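Local coordinates for fimbrium subunit Fim1C (Bacteroides vulgatus, PDB 4QB7), which probably forms part of the tip of fimbriae, the filamentous surface appendages that mediate cell adhesion and biofilm formation, at residues A38-W52 with P85-Y99. Residues are numbered along the deposited sequence; the frame is centred on the assembly and turned at random.
With SO4 (sulfate ion), chain L; SO4 (sulfate ion), chain I; SO4 (sulfate ion), chain P.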
loop_
_atom_site.group_PDB
_atom_site.type_symbol
_atom_site.label_atom_id
_atom_site.label_comp_id
_atom_site.label_asym_id
_atom_site.label_seq_id
_atom_site.Cartn_x
_atom_site.Cartn_y
_atom_site.Cartn_z
ATOM N N ALA A 38 3.346 16.121 1.537
ATOM C CA ALA A 38 2.221 16.907 2.030
ATOM C C ALA A 38 2.013 16.939 3.568
ATOM O O ALA A 38 1.066 17.568 4.038
ATOM C CB ALA A 38 0.959 16.368 1.369
ATOM N N GLY A 39 2.855 16.255 4.329
ATOM C CA GLY A 39 2.673 16.150 5.768
ATOM C C GLY A 39 1.502 15.236 6.064
ATOM O O GLY A 39 1.185 14.354 5.268
ATOM N N PHE A 40 0.810 15.463 7.167
ATOM C CA PHE A 40 -0.322 14.617 7.549
ATOM C C PHE A 40 -1.482 15.459 8.077
ATOM O O PHE A 40 -1.332 16.669 8.251
ATOM C CB PHE A 40 0.136 13.562 8.592
ATOM C CG PHE A 40 0.696 14.090 9.900
ATOM C CD1 PHE A 40 2.039 14.452 10.008
ATOM C CD2 PHE A 40 -0.098 14.153 11.038
ATOM C CE1 PHE A 40 2.563 14.913 11.214
ATOM C CE2 PHE A 40 0.431 14.620 12.248
ATOM C CZ PHE A 40 1.763 14.984 12.329
ATOM N N GLY A 41 -2.627 14.814 8.280
ATOM C CA GLY A 41 -3.836 15.440 8.803
ATOM C C GLY A 41 -4.251 14.858 10.143
ATOM O O GLY A 41 -4.178 13.642 10.337
ATOM N N ILE A 42 -4.676 15.721 11.079
ATOM C CA ILE A 42 -5.066 15.341 12.439
ATOM C C ILE A 42 -6.543 15.568 12.697
ATOM O O ILE A 42 -7.086 16.602 12.312
ATOM C CB ILE A 42 -4.251 16.148 13.501
ATOM C CG1 ILE A 42 -2.742 16.171 13.196
ATOM C CG2 ILE A 42 -4.539 15.662 14.936
ATOM C CD1 ILE A 42 -1.937 17.193 14.032
ATOM N N PHE A 43 -7.160 14.618 13.417
ATOM C CA PHE A 43 -8.487 14.677 14.012
ATOM C C PHE A 43 -8.277 14.734 15.496
ATOM O O PHE A 43 -7.450 13.983 16.008
ATOM C CB PHE A 43 -9.347 13.470 13.656
ATOM C CG PHE A 43 -9.747 13.327 12.210
ATOM C CD1 PHE A 43 -8.952 12.604 11.320
ATOM C CD2 PHE A 43 -10.976 13.796 11.764
ATOM C CE1 PHE A 43 -9.359 12.405 9.991
ATOM C CE2 PHE A 43 -11.374 13.621 10.437
ATOM C CZ PHE A 43 -10.568 12.922 9.559
ATOM N N ALA A 44 -8.966 15.629 16.202
ATOM C CA ALA A 44 -8.853 15.711 17.649
ATOM C C ALA A 44 -10.227 15.932 18.263
ATOM O O ALA A 44 -10.986 16.799 17.833
ATOM C CB ALA A 44 -7.878 16.793 18.059
ATOM N N TYR A 45 -10.549 15.101 19.256
ATOM C CA TYR A 45 -11.827 15.066 19.960
ATOM C C TYR A 45 -11.628 15.388 21.433
ATOM O O TYR A 45 -11.019 14.617 22.179
ATOM C CB TYR A 45 -12.448 13.658 19.812
ATOM C CG TYR A 45 -12.741 13.193 18.400
ATOM C CD1 TYR A 45 -11.710 12.853 17.524
ATOM C CD2 TYR A 45 -14.043 12.962 17.982
ATOM C CE1 TYR A 45 -11.973 12.382 16.235
ATOM C CE2 TYR A 45 -14.316 12.461 16.706
ATOM C CZ TYR A 45 -13.278 12.218 15.823
ATOM O OH TYR A 45 -13.546 11.757 14.562
ATOM N N GLN A 46 -12.130 16.523 21.855
ATOM C CA GLN A 46 -12.056 16.909 23.260
ATOM C C GLN A 46 -13.259 16.316 24.040
ATOM O O GLN A 46 -14.419 16.500 23.647
ATOM C CB GLN A 46 -11.985 18.432 23.421
ATOM C CG GLN A 46 -11.691 18.836 24.848
ATOM C CD GLN A 46 -11.711 20.313 25.003
ATOM O OE1 GLN A 46 -10.698 20.936 25.309
ATOM N NE2 GLN A 46 -12.869 20.907 24.780
ATOM N N THR A 47 -12.951 15.574 25.115
ATOM C CA THR A 47 -13.920 14.949 26.007
ATOM C C THR A 47 -13.697 15.484 27.420
ATOM O O THR A 47 -12.721 16.196 27.686
ATOM C CB THR A 47 -13.793 13.392 26.006
ATOM O OG1 THR A 47 -12.695 12.986 26.828
ATOM C CG2 THR A 47 -13.718 12.762 24.617
ATOM N N SER A 48 -14.537 15.060 28.354
ATOM C CA SER A 48 -14.311 15.353 29.761
ATOM C C SER A 48 -13.259 14.346 30.287
ATOM O O SER A 48 -12.823 13.462 29.545
ATOM C CB SER A 48 -15.619 15.240 30.541
ATOM O OG SER A 48 -15.968 13.893 30.816
ATOM N N SER A 49 -12.896 14.451 31.566
ATOM C CA SER A 49 -12.007 13.503 32.215
ATOM C C SER A 49 -12.575 12.053 32.140
ATOM O O SER A 49 -11.793 11.117 32.248
ATOM C CB SER A 49 -11.791 13.908 33.666
ATOM O OG SER A 49 -12.956 13.648 34.424
ATOM N N ALA A 50 -13.907 11.872 31.957
ATOM C CA ALA A 50 -14.563 10.539 31.839
ATOM C C ALA A 50 -13.907 9.683 30.728
ATOM O O ALA A 50 -13.781 8.468 30.887
ATOM C CB ALA A 50 -16.059 10.683 31.580
ATOM N N GLY A 51 -13.468 10.335 29.649
ATOM C CA GLY A 51 -12.702 9.704 28.586
ATOM C C GLY A 51 -13.376 9.344 27.286
ATOM O O GLY A 51 -14.605 9.348 27.162
ATOM N N TRP A 52 -12.536 8.925 26.342
ATOM C CA TRP A 52 -12.894 8.586 24.977
ATOM C C TRP A 52 -13.838 7.394 24.867
ATOM O O TRP A 52 -14.854 7.524 24.205
ATOM C CB TRP A 52 -11.625 8.347 24.143
ATOM C CG TRP A 52 -11.894 7.962 22.724
ATOM C CD1 TRP A 52 -11.599 6.773 22.135
ATOM C CD2 TRP A 52 -12.542 8.762 21.718
ATOM N NE1 TRP A 52 -12.022 6.776 20.823
ATOM C CE2 TRP A 52 -12.612 7.980 20.542
ATOM C CE3 TRP A 52 -13.080 10.064 21.700
ATOM C CZ2 TRP A 52 -13.181 8.455 19.355
ATOM C CZ3 TRP A 52 -13.662 10.526 20.526
ATOM C CH2 TRP A 52 -13.709 9.725 19.372
ATOM N N PRO A 85 -6.187 21.808 27.482
ATOM C CA PRO A 85 -7.156 22.418 28.402
ATOM C C PRO A 85 -6.503 22.868 29.722
ATOM O O PRO A 85 -5.490 22.301 30.146
ATOM C CB PRO A 85 -8.176 21.297 28.624
ATOM C CG PRO A 85 -8.012 20.384 27.469
ATOM C CD PRO A 85 -6.554 20.410 27.174
ATOM N N ILE A 86 -7.061 23.918 30.343
ATOM C CA ILE A 86 -6.611 24.422 31.652
ATOM C C ILE A 86 -7.170 23.480 32.737
ATOM O O ILE A 86 -6.523 23.274 33.764
ATOM C CB ILE A 86 -7.031 25.903 31.902
ATOM C CG1 ILE A 86 -6.606 26.828 30.746
ATOM C CG2 ILE A 86 -6.440 26.443 33.214
ATOM C CD1 ILE A 86 -7.681 27.962 30.387
ATOM N N ASP A 87 -8.360 22.891 32.494
ATOM C CA ASP A 87 -8.988 21.971 33.437
ATOM C C ASP A 87 -8.553 20.497 33.138
ATOM O O ASP A 87 -7.506 20.297 32.529
ATOM C CB ASP A 87 -10.520 22.160 33.433
ATOM C CG ASP A 87 -11.190 21.982 32.082
ATOM O OD1 ASP A 87 -10.498 21.574 31.126
ATOM O OD2 ASP A 87 -12.419 22.212 31.992
ATOM N N ASP A 88 -9.340 19.485 33.581
ATOM C CA ASP A 88 -9.005 18.066 33.504
ATOM C C ASP A 88 -9.578 17.351 32.273
ATOM O O ASP A 88 -9.557 16.111 32.200
ATOM C CB ASP A 88 -9.431 17.347 34.790
ATOM C CG ASP A 88 -10.856 17.572 35.286
ATOM O OD1 ASP A 88 -11.735 17.952 34.464
ATOM O OD2 ASP A 88 -11.105 17.319 36.471
ATOM N N LYS A 89 -10.023 18.142 31.278
ATOM C CA LYS A 89 -10.522 17.658 30.004
ATOM C C LYS A 89 -9.409 16.929 29.258
ATOM O O LYS A 89 -8.224 17.266 29.410
ATOM C CB LYS A 89 -11.066 18.821 29.167
ATOM C CG LYS A 89 -12.476 19.208 29.545
ATOM C CD LYS A 89 -13.145 20.033 28.458
ATOM C CE LYS A 89 -13.232 21.502 28.774
ATOM N NZ LYS A 89 -11.898 22.154 28.682
ATOM N N LYS A 90 -9.796 15.929 28.462
ATOM C CA LYS A 90 -8.892 15.078 27.689
ATOM C C LYS A 90 -9.070 15.312 26.193
ATOM O O LYS A 90 -10.143 15.765 25.770
ATOM C CB LYS A 90 -9.143 13.598 28.038
ATOM C CG LYS A 90 -8.716 13.249 29.472
ATOM C CD LYS A 90 -8.992 11.803 29.874
ATOM C CE LYS A 90 -8.522 11.625 31.292
ATOM N NZ LYS A 90 -8.974 10.362 31.921
ATOM N N ILE A 91 -8.012 15.038 25.392
ATOM C CA ILE A 91 -8.080 15.144 23.921
ATOM C C ILE A 91 -7.607 13.836 23.299
ATOM O O ILE A 91 -6.545 13.320 23.655
ATOM C CB ILE A 91 -7.322 16.368 23.312
ATOM C CG1 ILE A 91 -7.725 17.702 23.999
ATOM C CG2 ILE A 91 -7.573 16.463 21.793
ATOM C CD1 ILE A 91 -6.684 18.756 23.755
ATOM N N THR A 92 -8.424 13.289 22.392
ATOM C CA THR A 92 -8.131 12.068 21.663
ATOM C C THR A 92 -7.779 12.455 20.231
ATOM O O THR A 92 -8.514 13.202 19.566
ATOM C CB THR A 92 -9.286 11.058 21.771
ATOM O OG1 THR A 92 -9.211 10.475 23.057
ATOM C CG2 THR A 92 -9.174 9.923 20.758
ATOM N N PHE A 93 -6.646 11.925 19.765
ATOM C CA PHE A 93 -6.119 12.203 18.445
ATOM C C PHE A 93 -6.167 10.974 17.561
ATOM O O PHE A 93 -6.132 9.839 18.044
ATOM C CB PHE A 93 -4.670 12.730 18.556
ATOM C CG PHE A 93 -4.528 14.002 19.365
ATOM C CD1 PHE A 93 -4.382 13.955 20.749
ATOM C CD2 PHE A 93 -4.543 15.249 18.745
ATOM C CE1 PHE A 93 -4.283 15.133 21.500
ATOM C CE2 PHE A 93 -4.438 16.424 19.495
ATOM C CZ PHE A 93 -4.290 16.359 20.867
ATOM N N PHE A 94 -6.283 11.235 16.250
ATOM C CA PHE A 94 -6.200 10.315 15.114
ATOM C C PHE A 94 -5.445 11.050 14.023
ATOM O O PHE A 94 -5.479 12.285 13.982
ATOM C CB PHE A 94 -7.591 9.854 14.619
ATOM C CG PHE A 94 -8.426 9.167 15.665
ATOM C CD1 PHE A 94 -8.254 7.813 15.938
ATOM C CD2 PHE A 94 -9.378 9.876 16.392
ATOM C CE1 PHE A 94 -9.026 7.183 16.918
ATOM C CE2 PHE A 94 -10.162 9.238 17.360
ATOM C CZ PHE A 94 -9.964 7.905 17.630
ATOM N N ALA A 95 -4.782 10.323 13.137
ATOM C CA ALA A 95 -4.044 10.953 12.051
ATOM C C ALA A 95 -3.990 10.024 10.852
ATOM O O ALA A 95 -4.093 8.811 11.024
ATOM C CB ALA A 95 -2.638 11.307 12.507
ATOM N N TYR A 96 -3.829 10.595 9.650
ATOM C CA TYR A 96 -3.670 9.852 8.391
ATOM C C TYR A 96 -2.652 10.599 7.505
ATOM O O TYR A 96 -2.363 11.784 7.715
ATOM C CB TYR A 96 -5.036 9.665 7.651
ATOM C CG TYR A 96 -5.494 10.920 6.946
ATOM C CD1 TYR A 96 -6.096 11.957 7.652
ATOM C CD2 TYR A 96 -5.207 11.130 5.594
ATOM C CE1 TYR A 96 -6.394 13.172 7.041
ATOM C CE2 TYR A 96 -5.472 12.354 4.981
ATOM C CZ TYR A 96 -6.063 13.372 5.713
ATOM O OH TYR A 96 -6.376 14.566 5.117
ATOM N N ALA A 97 -2.144 9.914 6.499
ATOM C CA ALA A 97 -1.223 10.503 5.528
ATOM C C ALA A 97 -1.267 9.689 4.236
ATOM O O ALA A 97 -1.598 8.498 4.285
ATOM C CB ALA A 97 0.193 10.608 6.076
ATOM N N PRO A 98 -1.013 10.327 3.061
ATOM C CA PRO A 98 -0.636 11.744 2.854
ATOM C C PRO A 98 -1.845 12.644 3.064
ATOM O O PRO A 98 -2.972 12.183 2.912
ATOM C CB PRO A 98 -0.130 11.751 1.404
ATOM C CG PRO A 98 -0.907 10.665 0.745
ATOM C CD PRO A 98 -1.066 9.597 1.781
ATOM N N TYR A 99 -1.622 13.900 3.446
ATOM C CA TYR A 99 -2.710 14.841 3.700
ATOM C C TYR A 99 -3.582 15.106 2.453
ATOM O O TYR A 99 -3.060 15.263 1.354
ATOM C CB TYR A 99 -2.121 16.142 4.216
ATOM C CG TYR A 99 -3.125 17.250 4.430
ATOM C CD1 TYR A 99 -3.888 17.311 5.593
ATOM C CD2 TYR A 99 -3.253 18.290 3.509
ATOM C CE1 TYR A 99 -4.814 18.331 5.795
ATOM C CE2 TYR A 99 -4.140 19.340 3.725
ATOM C CZ TYR A 99 -4.932 19.347 4.861
ATOM O OH TYR A 99 -5.806 20.383 5.077
HETATM S S SO4 L . -9.814 25.455 28.407
HETATM O O1 SO4 L . -8.429 25.644 27.943
HETATM O O2 SO4 L . -10.383 24.257 27.789
HETATM O O3 SO4 L . -9.833 25.313 29.870
HETATM O O4 SO4 L . -10.601 26.621 28.000
HETATM S S SO4 I . -9.844 6.958 31.411
HETATM O O1 SO4 I . -8.557 6.535 30.843
HETATM O O2 SO4 I . -10.847 5.909 31.251
HETATM O O3 SO4 I . -9.672 7.199 32.840
HETATM O O4 SO4 I . -10.259 8.183 30.723
HETATM S S SO4 P . -5.256 23.322 3.418
HETATM O O1 SO4 P . -6.396 22.520 3.869
HETATM O O2 SO4 P . -4.411 23.747 4.563
HETATM O O3 SO4 P . -4.425 22.559 2.486
HETATM O O4 SO4 P . -5.795 24.485 2.712
HETATM O O HOH W 1 -10.454 11.996 25.233
HETATM O O HOH W 2 -13.551 17.101 32.556
#
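With CG anti to the backbone N (chi1 179°), Trp52 lays its indole beside Thr92, while Phe94, CG anti to the carbonyl carbon, brings its ring against both the indole and Tyr45. Thr92 suits its place through its two branches: CG2 sits over the indole, 3.8 Å from the centroid of the Trp52 five-membered ring, a CH-pi contact, whereas OG1 bonds to the backbone N of Asp150. Phe94 turns its edge to the indole face in an offset edge-to-face pair, its CD2 lies 3.6 Å from Tyr45 CE1, and Trp52 CH2 lies over the Tyr45 face near its rim. An alanine in place of Trp52 is likely to leave that ring face, the Thr92 methyl and the Phe94 edge without their partner. Farther along, Gly41 N lies over a face of Tyr96 and its CA meets the edge of Tyr99, where a CB would clash with Tyr96 CE1. On the other face the small Ala44 lets Phe93 approach (Ala44 CB to Phe93 CD2, 3.7 Å), and strand 159-178 packs against Phe93 and Ala95. At the start of strand 90-97, Lys90, extended beyond CG, donates from NZ to a lone pair of Ser49 O (2.9 Å) and to a sulfate probably from the crystallisation liquor. Eight backbone bonds join strands 40-47 and 90-97 as antiparallel neighbours within a mixed beta-sheet of this Mfa-like member of the fimbrillin superfamily.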